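Long-range contacts in hexokinase (PDB 1BDG), which phosphorylates glucose and other hexoses at the expense of ATP, the first step of glycolysis, and is caught here with glucose bound: residues T222-E228 with V244-W250; I382-R387 with V417-P422. All coordinates share one frame; numbering follows the deposited sequence.

Interaction 1: residues T222-E228 with V244-W250. With GLC (alpha-D-glucopyranose), chain B.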
ATOM      1  N   THR A 222      -0.650   1.432  -1.998  1.00 15.06           N
ATOM      2  CA  THR A 222       0.650   2.070  -2.008  1.00 13.74           C
ATOM      3  C   THR A 222       0.635   3.327  -1.160  1.00 14.61           C
ATOM      4  O   THR A 222      -0.389   4.028  -1.066  1.00 15.40           O
ATOM      5  CB  THR A 222       1.146   2.369  -3.450  1.00 14.53           C
ATOM      6  OG1 THR A 222       2.492   2.845  -3.402  1.00 18.67           O
ATOM      7  CG2 THR A 222       0.284   3.406  -4.146  1.00 12.74           C
ATOM      8  N   ASN A 223       1.754   3.565  -0.484  1.00 12.68           N
ATOM      9  CA  ASN A 223       1.926   4.723   0.383  1.00 11.90           C
ATOM     10  C   ASN A 223       3.364   4.724   0.893  1.00 13.62           C
ATOM     11  O   ASN A 223       3.990   3.678   0.965  1.00 15.24           O
ATOM     12  CB  ASN A 223       0.952   4.668   1.557  1.00  8.47           C
ATOM     13  CG  ASN A 223       0.920   5.946   2.342  1.00  8.87           C
ATOM     14  OD1 ASN A 223       1.573   6.912   1.982  1.00 11.45           O
ATOM     15  ND2 ASN A 223       0.166   5.965   3.421  1.00  7.85           N
ATOM     16  N   VAL A 224       3.890   5.901   1.211  1.00 14.40           N
ATOM     17  CA  VAL A 224       5.244   6.037   1.714  1.00 13.39           C
ATOM     18  C   VAL A 224       5.208   6.963   2.927  1.00 16.84           C
ATOM     19  O   VAL A 224       4.278   7.771   3.090  1.00 19.48           O
ATOM     20  CB  VAL A 224       6.180   6.675   0.671  1.00 13.99           C
ATOM     21  CG1 VAL A 224       6.080   8.181   0.703  1.00  9.55           C
ATOM     22  CG2 VAL A 224       7.591   6.256   0.920  1.00 13.75           C
ATOM     23  N   ALA A 225       6.225   6.843   3.772  1.00 15.87           N
ATOM     24  CA  ALA A 225       6.356   7.655   4.959  1.00 14.06           C
ATOM     25  C   ALA A 225       7.833   7.955   4.989  1.00 16.26           C
ATOM     26  O   ALA A 225       8.630   7.120   4.565  1.00 17.01           O
ATOM     27  CB  ALA A 225       5.957   6.865   6.167  1.00 14.56           C
ATOM     28  N   TYR A 226       8.212   9.138   5.453  1.00 15.54           N
ATOM     29  CA  TYR A 226       9.622   9.505   5.496  1.00 16.49           C
ATOM     30  C   TYR A 226       9.934  10.439   6.676  1.00 14.73           C
ATOM     31  O   TYR A 226       9.025  11.027   7.257  1.00 15.29           O
ATOM     32  CB  TYR A 226      10.027  10.136   4.147  1.00 14.34           C
ATOM     33  CG  TYR A 226       9.481  11.521   3.923  1.00 15.53           C
ATOM     34  CD1 TYR A 226       8.178  11.716   3.493  1.00 16.18           C
ATOM     35  CD2 TYR A 226      10.254  12.649   4.209  1.00 16.21           C
ATOM     36  CE1 TYR A 226       7.651  13.013   3.366  1.00 18.58           C
ATOM     37  CE2 TYR A 226       9.747  13.934   4.084  1.00 15.16           C
ATOM     38  CZ  TYR A 226       8.448  14.116   3.669  1.00 17.45           C
ATOM     39  OH  TYR A 226       7.932  15.390   3.576  1.00 17.13           O
ATOM     40  N   ILE A 227      11.203  10.551   7.066  1.00 16.58           N
ATOM     41  CA  ILE A 227      11.543  11.454   8.170  1.00 17.48           C
ATOM     42  C   ILE A 227      11.656  12.876   7.625  1.00 17.06           C
ATOM     43  O   ILE A 227      12.340  13.101   6.629  1.00 15.70           O
ATOM     44  CB  ILE A 227      12.847  11.069   8.904  1.00 14.80           C
ATOM     45  CG1 ILE A 227      12.841   9.584   9.287  1.00 14.37           C
ATOM     46  CG2 ILE A 227      12.923  11.846  10.218  1.00 14.65           C
ATOM     47  CD1 ILE A 227      14.144   9.088   9.902  1.00  9.97           C
ATOM     48  N   GLU A 228      10.989  13.821   8.283  1.00 16.68           N
ATOM     49  CA  GLU A 228      10.977  15.220   7.856  1.00 17.35           C
ATOM     50  C   GLU A 228      11.387  16.205   8.945  1.00 17.18           C
ATOM     51  O   GLU A 228      11.445  15.880  10.119  1.00 20.28           O
ATOM     52  CB  GLU A 228       9.571  15.583   7.341  1.00 16.98           C
ATOM     53  CG  GLU A 228       9.275  17.076   7.109  1.00 16.43           C
ATOM     54  CD  GLU A 228       9.912  17.630   5.861  1.00 18.59           C
ATOM     55  OE1 GLU A 228       9.455  17.243   4.773  1.00 19.93           O
ATOM     56  OE2 GLU A 228      10.855  18.450   5.956  1.00 17.88           O
ATOM     57  N   VAL A 244       9.960  14.510  12.507  1.00 14.18           N
ATOM     58  CA  VAL A 244       8.714  13.749  12.631  1.00 12.94           C
ATOM     59  C   VAL A 244       8.507  12.885  11.384  1.00 12.90           C
ATOM     60  O   VAL A 244       8.831  13.288  10.264  1.00 10.64           O
ATOM     61  CB  VAL A 244       7.482  14.666  12.792  1.00 13.30           C
ATOM     62  CG1 VAL A 244       7.177  15.391  11.476  1.00 14.62           C
ATOM     63  CG2 VAL A 244       6.280  13.862  13.265  1.00 12.19           C
ATOM     64  N   VAL A 245       8.018  11.673  11.589  1.00 11.51           N
ATOM     65  CA  VAL A 245       7.777  10.794  10.470  1.00 11.74           C
ATOM     66  C   VAL A 245       6.478  11.266   9.863  1.00 12.87           C
ATOM     67  O   VAL A 245       5.482  11.393  10.566  1.00 15.54           O
ATOM     68  CB  VAL A 245       7.688   9.303  10.913  1.00 10.42           C
ATOM     69  CG1 VAL A 245       7.368   8.411   9.725  1.00 10.09           C
ATOM     70  CG2 VAL A 245       9.010   8.861  11.524  1.00  9.09           C
ATOM     71  N   ILE A 246       6.513  11.620   8.585  1.00 13.42           N
ATOM     72  CA  ILE A 246       5.323  12.082   7.884  1.00 14.60           C
ATOM     73  C   ILE A 246       4.659  10.947   7.120  1.00 14.82           C
ATOM     74  O   ILE A 246       5.338  10.174   6.455  1.00 15.06           O
ATOM     75  CB  ILE A 246       5.666  13.206   6.873  1.00 16.53           C
ATOM     76  CG1 ILE A 246       5.969  14.516   7.607  1.00 17.98           C
ATOM     77  CG2 ILE A 246       4.504  13.436   5.915  1.00 18.55           C
ATOM     78  CD1 ILE A 246       4.749  15.239   8.101  1.00 18.83           C
ATOM     79  N   ASN A 247       3.343  10.836   7.244  1.00 14.28           N
ATOM     80  CA  ASN A 247       2.581   9.829   6.516  1.00 14.56           C
ATOM     81  C   ASN A 247       2.015  10.598   5.315  1.00 18.18           C
ATOM     82  O   ASN A 247       1.023  11.335   5.420  1.00 18.07           O
ATOM     83  CB  ASN A 247       1.462   9.266   7.387  1.00 12.58           C
ATOM     84  CG  ASN A 247       0.556   8.309   6.637  1.00 11.27           C
ATOM     85  OD1 ASN A 247       0.866   7.852   5.543  1.00 11.77           O
ATOM     86  ND2 ASN A 247      -0.571   7.995   7.236  1.00 10.29           N
ATOM     87  N   THR A 248       2.693  10.456   4.182  1.00 19.59           N
ATOM     88  CA  THR A 248       2.336  11.152   2.957  1.00 19.46           C
ATOM     89  C   THR A 248       0.923  10.869   2.524  1.00 19.23           C
ATOM     90  O   THR A 248       0.164  11.791   2.260  1.00 19.40           O
ATOM     91  CB  THR A 248       3.303  10.789   1.825  1.00 17.78           C
ATOM     92  OG1 THR A 248       3.121   9.414   1.471  1.00 19.73           O
ATOM     93  CG2 THR A 248       4.736  11.003   2.283  1.00 16.09           C
ATOM     94  N   GLU A 249       0.582   9.588   2.456  1.00 20.73           N
ATOM     95  CA  GLU A 249      -0.746   9.153   2.047  1.00 19.66           C
ATOM     96  C   GLU A 249      -0.924   9.631   0.593  1.00 18.99           C
ATOM     97  O   GLU A 249      -1.907  10.290   0.234  1.00 18.03           O
ATOM     98  CB  GLU A 249      -1.788   9.732   3.005  1.00 20.35           C
ATOM     99  CG  GLU A 249      -3.106   8.969   3.076  1.00 23.72           C
ATOM    100  CD  GLU A 249      -2.973   7.511   3.511  1.00 22.46           C
ATOM    101  OE1 GLU A 249      -2.598   7.242   4.671  1.00 20.79           O
ATOM    102  OE2 GLU A 249      -3.287   6.630   2.689  1.00 23.60           O
ATOM    103  N   TRP A 250       0.062   9.252  -0.229  1.00 18.04           N
ATOM    104  CA  TRP A 250       0.146   9.599  -1.644  1.00 17.21           C
ATOM    105  C   TRP A 250      -0.806   8.853  -2.563  1.00 20.76           C
ATOM    106  O   TRP A 250      -0.869   9.131  -3.767  1.00 20.62           O
ATOM    107  CB  TRP A 250       1.593   9.445  -2.150  1.00 16.19           C
ATOM    108  CG  TRP A 250       2.117   8.017  -2.357  1.00 13.80           C
ATOM    109  CD1 TRP A 250       1.386   6.862  -2.399  1.00 12.53           C
ATOM    110  CD2 TRP A 250       3.477   7.632  -2.602  1.00 11.43           C
ATOM    111  NE1 TRP A 250       2.200   5.793  -2.658  1.00 11.48           N
ATOM    112  CE2 TRP A 250       3.488   6.232  -2.787  1.00 12.84           C
ATOM    113  CE3 TRP A 250       4.682   8.336  -2.690  1.00 10.82           C
ATOM    114  CZ2 TRP A 250       4.666   5.515  -3.060  1.00 10.98           C
ATOM    115  CZ3 TRP A 250       5.854   7.624  -2.964  1.00 10.24           C
ATOM    116  CH2 TRP A 250       5.835   6.229  -3.145  1.00 10.51           C
TER
HETATM  117  C1  GLC B 501      -3.804   2.611   1.468  1.00 16.07           C
HETATM  118  C2  GLC B 501      -4.054   3.344   2.786  1.00 14.99           C
HETATM  119  C3  GLC B 501      -2.741   3.816   3.366  1.00 14.22           C
HETATM  120  C4  GLC B 501      -1.798   2.635   3.520  1.00 13.69           C
HETATM  121  C5  GLC B 501      -1.611   1.965   2.176  1.00 10.91           C
HETATM  122  C6  GLC B 501      -0.729   0.735   2.266  1.00 12.85           C
HETATM  123  O1  GLC B 501      -3.155   3.483   0.605  1.00 18.87           O
HETATM  124  O2  GLC B 501      -4.900   4.474   2.577  1.00 13.02           O
HETATM  125  O3  GLC B 501      -2.952   4.420   4.633  1.00 14.67           O
HETATM  126  O4  GLC B 501      -0.559   3.074   4.023  1.00 13.59           O
HETATM  127  O5  GLC B 501      -2.882   1.535   1.686  1.00 12.68           O
HETATM  128  O6  GLC B 501      -1.474  -0.408   2.630  1.00 11.31           O
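N223 and E249 meet at the glucose. N223 ND2 donates to the sugar O4 (3.0 Å). E249 receives two sugar hydroxyls, O3 on OE1 (2.8 Å) and O2 on OE2 (2.7 Å). The two residues are also tied together, E249 N donating to N223 OD1 (2.9 Å). In the second shell, N247 OD1 accepts N223 ND2 (2.9 Å) in its carbonyl plane, the two amides being turned 33° apart. These bonds fix the rotation of the N223 amide. T248 OG1 donates to V224 O (2.6 Å), pinning the turn that carries E249. W250 NE1 reaches T222 OG1 in the indole plane (3.1 Å), while V224 CB makes a CH-pi contact over the face of the W250 six-membered ring. W250 holds CG between its backbone N and carbonyl carbon (chi1 74°), which brings the indole beside T222-V224. Further out the strands form an antiparallel pair, with Y226 and I246 exchanging both backbone bonds and E228 and V244 likewise.

The pair belongs to the large-subdomain sheet of the actin-like ATPase fold. Strand 212-218 flanks 222-229 and strand 54-55 flanks 243-247. A225, V245 and N247 face helix 197-206. V224 and Y226 face helix 357-389; Y226, E228, I246 and T248 touch helix 23-41.

Interaction 2: residues I382-R387 with V417-P422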
ATOM      1  N   ILE A 382       9.485   7.374  -5.226  1.00 18.32           N
ATOM      2  CA  ILE A 382      10.635   7.329  -4.334  1.00 18.60           C
ATOM      3  C   ILE A 382      11.618   8.399  -4.763  1.00 18.65           C
ATOM      4  O   ILE A 382      12.220   9.046  -3.918  1.00 21.73           O
ATOM      5  CB  ILE A 382      11.379   5.980  -4.320  1.00 19.39           C
ATOM      6  CG1 ILE A 382      10.447   4.844  -3.934  1.00 17.71           C
ATOM      7  CG2 ILE A 382      12.532   6.028  -3.290  1.00 18.84           C
ATOM      8  CD1 ILE A 382      11.144   3.527  -3.980  1.00 19.71           C
ATOM      9  N   ALA A 383      11.775   8.605  -6.067  1.00 16.69           N
ATOM     10  CA  ALA A 383      12.692   9.628  -6.545  1.00 16.56           C
ATOM     11  C   ALA A 383      12.238  10.976  -6.048  1.00 16.84           C
ATOM     12  O   ALA A 383      13.029  11.888  -5.911  1.00 20.74           O
ATOM     13  CB  ALA A 383      12.743   9.629  -8.027  1.00 18.97           C
ATOM     14  N   CYS A 384      10.947  11.112  -5.800  1.00 18.62           N
ATOM     15  CA  CYS A 384      10.409  12.359  -5.291  1.00 18.33           C
ATOM     16  C   CYS A 384      10.710  12.511  -3.812  1.00 18.45           C
ATOM     17  O   CYS A 384      10.957  13.620  -3.336  1.00 18.30           O
ATOM     18  CB  CYS A 384       8.908  12.427  -5.488  1.00 19.60           C
ATOM     19  SG  CYS A 384       8.201  13.656  -4.394  1.00 26.54           S
ATOM     20  N   ILE A 385      10.647  11.400  -3.081  1.00 18.40           N
ATOM     21  CA  ILE A 385      10.926  11.384  -1.646  1.00 17.54           C
ATOM     22  C   ILE A 385      12.398  11.712  -1.436  1.00 17.57           C
ATOM     23  O   ILE A 385      12.750  12.565  -0.626  1.00 18.59           O
ATOM     24  CB  ILE A 385      10.592  10.004  -1.038  1.00 16.49           C
ATOM     25  CG1 ILE A 385       9.077   9.835  -0.900  1.00 17.13           C
ATOM     26  CG2 ILE A 385      11.269   9.827   0.286  1.00 17.57           C
ATOM     27  CD1 ILE A 385       8.411  10.895  -0.058  1.00 15.72           C
ATOM     28  N   LEU A 386      13.253  11.049  -2.201  1.00 18.19           N
ATOM     29  CA  LEU A 386      14.696  11.269  -2.133  1.00 17.65           C
ATOM     30  C   LEU A 386      15.033  12.731  -2.444  1.00 16.20           C
ATOM     31  O   LEU A 386      16.049  13.251  -1.981  1.00 15.84           O
ATOM     32  CB  LEU A 386      15.427  10.349  -3.124  1.00 15.01           C
ATOM     33  CG  LEU A 386      15.274   8.850  -2.909  1.00 11.52           C
ATOM     34  CD1 LEU A 386      16.275   8.135  -3.771  1.00 12.36           C
ATOM     35  CD2 LEU A 386      15.496   8.498  -1.462  1.00 10.73           C
ATOM     36  N   ARG A 387      14.203  13.366  -3.264  1.00 16.05           N
ATOM     37  CA  ARG A 387      14.402  14.764  -3.617  1.00 16.91           C
ATOM     38  C   ARG A 387      13.951  15.689  -2.495  1.00 16.09           C
ATOM     39  O   ARG A 387      14.308  16.857  -2.467  1.00 15.24           O
ATOM     40  CB  ARG A 387      13.654  15.111  -4.897  1.00 17.72           C
ATOM     41  CG  ARG A 387      14.272  14.495  -6.121  1.00 19.27           C
ATOM     42  CD  ARG A 387      13.971  15.296  -7.368  1.00 19.99           C
ATOM     43  NE  ARG A 387      14.222  14.505  -8.569  1.00 20.10           N
ATOM     44  CZ  ARG A 387      13.379  14.413  -9.595  1.00 20.89           C
ATOM     45  NH1 ARG A 387      12.220  15.069  -9.588  1.00 17.73           N
ATOM     46  NH2 ARG A 387      13.707  13.670 -10.642  1.00 20.30           N
ATOM     47  N   VAL A 417      13.664   5.128 -10.174  1.00 21.89           N
ATOM     48  CA  VAL A 417      14.209   5.968  -9.097  1.00 18.59           C
ATOM     49  C   VAL A 417      15.626   6.369  -9.483  1.00 19.72           C
ATOM     50  O   VAL A 417      16.119   7.411  -9.059  1.00 22.47           O
ATOM     51  CB  VAL A 417      14.358   5.223  -7.760  1.00 15.65           C
ATOM     52  CG1 VAL A 417      14.832   6.193  -6.700  1.00 12.19           C
ATOM     53  CG2 VAL A 417      13.066   4.541  -7.354  1.00 12.93           C
ATOM     54  N   ASP A 418      16.264   5.548 -10.308  1.00 17.69           N
ATOM     55  CA  ASP A 418      17.617   5.806 -10.727  1.00 18.60           C
ATOM     56  C   ASP A 418      17.761   6.932 -11.735  1.00 20.01           C
ATOM     57  O   ASP A 418      18.750   7.650 -11.716  1.00 21.96           O
ATOM     58  CB  ASP A 418      18.224   4.531 -11.264  1.00 17.56           C
ATOM     59  CG  ASP A 418      19.469   4.150 -10.540  1.00 17.15           C
ATOM     60  OD1 ASP A 418      20.325   5.024 -10.352  1.00 18.57           O
ATOM     61  OD2 ASP A 418      19.603   2.974 -10.162  1.00 18.93           O
ATOM     62  N   LYS A 419      16.800   7.083 -12.635  1.00 21.06           N
ATOM     63  CA  LYS A 419      16.874   8.163 -13.629  1.00 20.91           C
ATOM     64  C   LYS A 419      16.408   9.497 -13.056  1.00 20.54           C
ATOM     65  O   LYS A 419      16.652  10.546 -13.654  1.00 20.26           O
ATOM     66  CB  LYS A 419      16.010   7.844 -14.857  1.00 21.71           C
ATOM     67  CG  LYS A 419      16.571   6.774 -15.760  1.00 21.72           C
ATOM     68  CD  LYS A 419      15.512   6.259 -16.704  1.00 22.01           C
ATOM     69  CE  LYS A 419      16.031   5.088 -17.505  1.00 21.38           C
ATOM     70  NZ  LYS A 419      16.584   4.031 -16.614  1.00 26.03           N
ATOM     71  N   LEU A 420      15.698   9.448 -11.925  1.00 21.46           N
ATOM     72  CA  LEU A 420      15.146  10.646 -11.288  1.00 20.40           C
ATOM     73  C   LEU A 420      15.677  11.008  -9.905  1.00 20.26           C
ATOM     74  O   LEU A 420      15.319  12.065  -9.374  1.00 21.67           O
ATOM     75  CB  LEU A 420      13.631  10.518 -11.189  1.00 17.56           C
ATOM     76  CG  LEU A 420      12.931  10.032 -12.444  1.00 18.94           C
ATOM     77  CD1 LEU A 420      11.432  10.024 -12.243  1.00 17.94           C
ATOM     78  CD2 LEU A 420      13.322  10.936 -13.605  1.00 18.78           C
ATOM     79  N   LYS A 421      16.484  10.147  -9.293  1.00 18.88           N
ATOM     80  CA  LYS A 421      16.990  10.465  -7.959  1.00 20.95           C
ATOM     81  C   LYS A 421      18.074  11.509  -8.029  1.00 20.39           C
ATOM     82  O   LYS A 421      18.627  11.748  -9.100  1.00 20.84           O
ATOM     83  CB  LYS A 421      17.540   9.220  -7.248  1.00 19.89           C
ATOM     84  CG  LYS A 421      18.839   8.699  -7.791  1.00 19.55           C
ATOM     85  CD  LYS A 421      19.275   7.457  -7.045  1.00 21.17           C
ATOM     86  CE  LYS A 421      20.648   6.994  -7.540  1.00 21.63           C
ATOM     87  NZ  LYS A 421      21.675   8.075  -7.405  1.00 20.42           N
ATOM     88  N   PRO A 422      18.340  12.208  -6.899  1.00 20.78           N
ATOM     89  CA  PRO A 422      19.396  13.230  -6.873  1.00 22.03           C
ATOM     90  C   PRO A 422      20.703  12.500  -7.231  1.00 23.25           C
ATOM     91  O   PRO A 422      21.051  11.494  -6.588  1.00 25.04           O
ATOM     92  CB  PRO A 422      19.398  13.672  -5.404  1.00 19.41           C
ATOM     93  CG  PRO A 422      17.990  13.545  -5.021  1.00 19.23           C
ATOM     94  CD  PRO A 422      17.605  12.203  -5.620  1.00 20.75           C
TER
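A383 packs against L420 where helix 357-389 meets the C-terminal end of helix 409-420. Helix 409-420 lies in a beta-alpha-beta crossover between the parallel neighbouring strands 393-399 and 426-431 of the large subdomain, part of the actin-like ATPase fold of hexokinases. The contact joins the long helix to that crossover.

A383 has just a methyl group, and its CB comes up to L420 CB. The two backbones lie close there, with the CA atoms of A383 and K421 4.6 Å apart. V417 puts its two branches to different uses. CG2 reaches I382 CB (3.8 Å). CG1 is anti to the backbone N (chi1 -176°) and meets L386 CD1 (3.8 Å), the side chains of L386 and V417 crossing at about a right angle. L386 CD1 also touches K421 CB, and L386 CB rests against P422 CD (3.8 Å). The P422 ring lies beside L386 and R387, with its CG near R387 CG (4.0 Å). F427 of strand 426-431 adds to this cluster by touching L386, V417 and K421. The K421 amine turns elsewhere, to the carbonyl of T425.

The polar contact is a single forked one. R387 is extended from CG to NE, which carries the guanidinium to the C-terminal end of helix 409-420. L420 is the last residue of that helix, and its carbonyl oxygen lies at the guanidinium edge, near its plane. Both bonds are weak and bent: NE to L420 O is 2.8 Å at 126°, and NH2 to L420 O is 2.6 Å at 129°.

From the N terminus, interaction 1 comes first. It closes a short loop of 15 residues between 222-228 and 244-250, bringing two neighbouring strands together. Interaction 2 opens much later, on helix 357-389, and closes a longer loop that runs through strand 393-399 and helices 401-405 and 409-420. The two loops are in series and neither crosses the other. The centres of interactions 1 and 2 lie about 15 Å apart, yet the two touch in space. I385 projects from 382-387 onto the sheet, where its CD1 meets V224 CG1 and Y226 CD1, each at 3.7 Å. Helix 357-389 contacts both strand 222-229 and helix 409-420, all within the large subdomain.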